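Local coordinates for protein nicotinate-nucleotide--dimethylbenzimidazole phosphoribosyltransferase (Thermus thermophilus HB8, PDB 1WX1) that probably catalyses the transfer of phosphoribose from nicotinate mononucleotide to 5,6-dimethylbenzimidazole, forming alpha-ribazole 5'-phosphate for cobalamin biosynthesis, at residues Q15-P20 against L322-F327. Residues are numbered along the deposited sequence; the frame is centred on the assembly and turned at random.
Sequences QLTKPP and LHMATF
The carbonyl oxygen of Gln-15 accepts the backbone N-H of Phe-327 at 2.9 Å (O to N). Two residues along, Thr-17 N donates to Ala-325 O at 3.0 Å. Together the two bonds flank Leu-16 and Thr-326 in a single beta bridge, CA to CA 3.9 Å, which ties the loop between helices 3-14 and 24-37 to the one after helix 306-321. Thr-326 then N-caps the short helix 327-330, while Thr-17 centres an inverse gamma turn. With CG anti to its carbonyl carbon (chi1 -73°), the Phe-327 ring turns one face to Thr-17 CA, which sits over it toward the rim in a CH-pi contact, 4.2 Å from the centroid. A leucine in place of Phe-327 would probably leave Thr-17 CA without its aromatic face and open a gap beside the backbone of Leu-16. The Leu-16 side chain crosses that of Met-324 at about a right angle, Leu-16 CD2 to Met-324 CB 4.0 Å. The Met-324 chain bends at chi3 (67°), bringing CE to 3.7 Å from Lys-18 CG. Thr-17 OG1 is hydrogen-bonded to Asn-77 of the second subunit, and Lys-18 NZ forms a salt bridge with Glu-27.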
loop_
_atom_site.group_PDB
_atom_site.type_symbol
_atom_site.label_atom_id
_atom_site.label_comp_id
_atom_site.label_asym_id
_atom_site.label_seq_id
_atom_site.Cartn_x
_atom_site.Cartn_y
_atom_site.Cartn_z
ATOM N N GLN A 15 1.299 17.052 -17.485
ATOM C CA GLN A 15 2.489 17.885 -17.630
ATOM C C GLN A 15 3.507 17.776 -16.494
ATOM O O GLN A 15 4.501 18.500 -16.480
ATOM C CB GLN A 15 2.083 19.351 -17.816
ATOM C CG GLN A 15 1.435 19.633 -19.170
ATOM C CD GLN A 15 2.351 19.282 -20.340
ATOM O OE1 GLN A 15 3.407 19.890 -20.519
ATOM N NE2 GLN A 15 1.949 18.293 -21.137
ATOM N N LEU A 16 3.269 16.873 -15.547
ATOM C CA LEU A 16 4.196 16.698 -14.432
ATOM C C LEU A 16 5.484 16.042 -14.915
ATOM O O LEU A 16 5.487 15.342 -15.926
ATOM C CB LEU A 16 3.560 15.846 -13.331
ATOM C CG LEU A 16 2.347 16.461 -12.628
ATOM C CD1 LEU A 16 1.883 15.517 -11.530
ATOM C CD2 LEU A 16 2.709 17.832 -12.047
ATOM N N THR A 17 6.575 16.268 -14.188
ATOM C CA THR A 17 7.870 15.713 -14.564
ATOM C C THR A 17 8.009 14.207 -14.371
ATOM O O THR A 17 8.633 13.735 -13.419
ATOM C CB THR A 17 9.022 16.431 -13.819
ATOM O OG1 THR A 17 8.762 16.438 -12.409
ATOM C CG2 THR A 17 9.154 17.870 -14.315
ATOM N N LYS A 18 7.423 13.463 -15.301
ATOM C CA LYS A 18 7.473 12.007 -15.305
ATOM C C LYS A 18 6.762 11.490 -16.549
ATOM O O LYS A 18 5.910 12.175 -17.119
ATOM C CB LYS A 18 6.840 11.432 -14.028
ATOM C CG LYS A 18 5.521 12.050 -13.611
ATOM C CD LYS A 18 4.360 11.520 -14.416
ATOM C CE LYS A 18 3.042 12.023 -13.851
ATOM N NZ LYS A 18 1.887 11.455 -14.587
ATOM N N PRO A 19 7.116 10.279 -17.002
ATOM C CA PRO A 19 6.477 9.716 -18.196
ATOM C C PRO A 19 4.965 9.636 -18.006
ATOM O O PRO A 19 4.481 9.475 -16.886
ATOM C CB PRO A 19 7.115 8.331 -18.315
ATOM C CG PRO A 19 8.456 8.508 -17.649
ATOM C CD PRO A 19 8.109 9.345 -16.444
ATOM N N PRO A 20 4.199 9.760 -19.099
ATOM C CA PRO A 20 2.739 9.691 -18.998
ATOM C C PRO A 20 2.300 8.367 -18.382
ATOM O O PRO A 20 2.794 7.304 -18.759
ATOM C CB PRO A 20 2.287 9.819 -20.451
ATOM C CG PRO A 20 3.361 10.689 -21.052
ATOM C CD PRO A 20 4.616 10.082 -20.474
ATOM N N LEU A 322 0.222 15.848 -7.485
ATOM C CA LEU A 322 -0.104 17.112 -8.133
ATOM C C LEU A 322 0.738 18.282 -7.625
ATOM O O LEU A 322 0.671 19.384 -8.164
ATOM C CB LEU A 322 -1.601 17.397 -7.979
ATOM C CG LEU A 322 -2.462 16.485 -8.869
ATOM C CD1 LEU A 322 -3.901 16.442 -8.378
ATOM C CD2 LEU A 322 -2.393 16.986 -10.306
ATOM N N HIS A 323 1.538 18.030 -6.594
ATOM C CA HIS A 323 2.412 19.056 -6.045
ATOM C C HIS A 323 3.786 18.973 -6.719
ATOM O O HIS A 323 4.674 19.783 -6.448
ATOM C CB HIS A 323 2.539 18.884 -4.531
ATOM C CG HIS A 323 1.285 19.228 -3.785
ATOM N ND1 HIS A 323 1.130 20.421 -3.103
ATOM C CD2 HIS A 323 0.121 18.560 -3.643
ATOM C CE1 HIS A 323 -0.078 20.465 -2.574
ATOM N NE2 HIS A 323 -0.715 19.351 -2.884
ATOM N N MET A 324 3.956 17.987 -7.594
ATOM C CA MET A 324 5.207 17.834 -8.328
ATOM C C MET A 324 5.320 19.023 -9.271
ATOM O O MET A 324 4.333 19.712 -9.535
ATOM C CB MET A 324 5.200 16.565 -9.183
ATOM C CG MET A 324 5.402 15.264 -8.438
ATOM S SD MET A 324 5.135 13.880 -9.562
ATOM C CE MET A 324 6.526 14.079 -10.693
ATOM N N ALA A 325 6.521 19.255 -9.784
ATOM C CA ALA A 325 6.735 20.345 -10.727
ATOM C C ALA A 325 6.402 19.829 -12.122
ATOM O O ALA A 325 6.523 18.629 -12.389
ATOM C CB ALA A 325 8.185 20.796 -10.679
ATOM N N THR A 326 5.964 20.721 -13.003
ATOM C CA THR A 326 5.659 20.331 -14.374
ATOM C C THR A 326 6.951 20.498 -15.172
ATOM O O THR A 326 7.900 21.117 -14.692
ATOM C CB THR A 326 4.579 21.238 -15.007
ATOM O OG1 THR A 326 5.050 22.592 -15.036
ATOM C CG2 THR A 326 3.289 21.167 -14.211
ATOM N N PHE A 327 6.987 19.946 -16.381
ATOM C CA PHE A 327 8.170 20.053 -17.234
ATOM C C PHE A 327 8.588 21.514 -17.365
ATOM O O PHE A 327 9.762 21.861 -17.207
ATOM C CB PHE A 327 7.870 19.483 -18.622
ATOM C CG PHE A 327 7.774 17.984 -18.653
ATOM C CD1 PHE A 327 8.917 17.200 -18.534
ATOM C CD2 PHE A 327 6.544 17.355 -18.807
ATOM C CE1 PHE A 327 8.838 15.807 -18.557
ATOM C CE2 PHE A 327 6.453 15.963 -18.832
ATOM C CZ PHE A 327 7.602 15.188 -18.712
#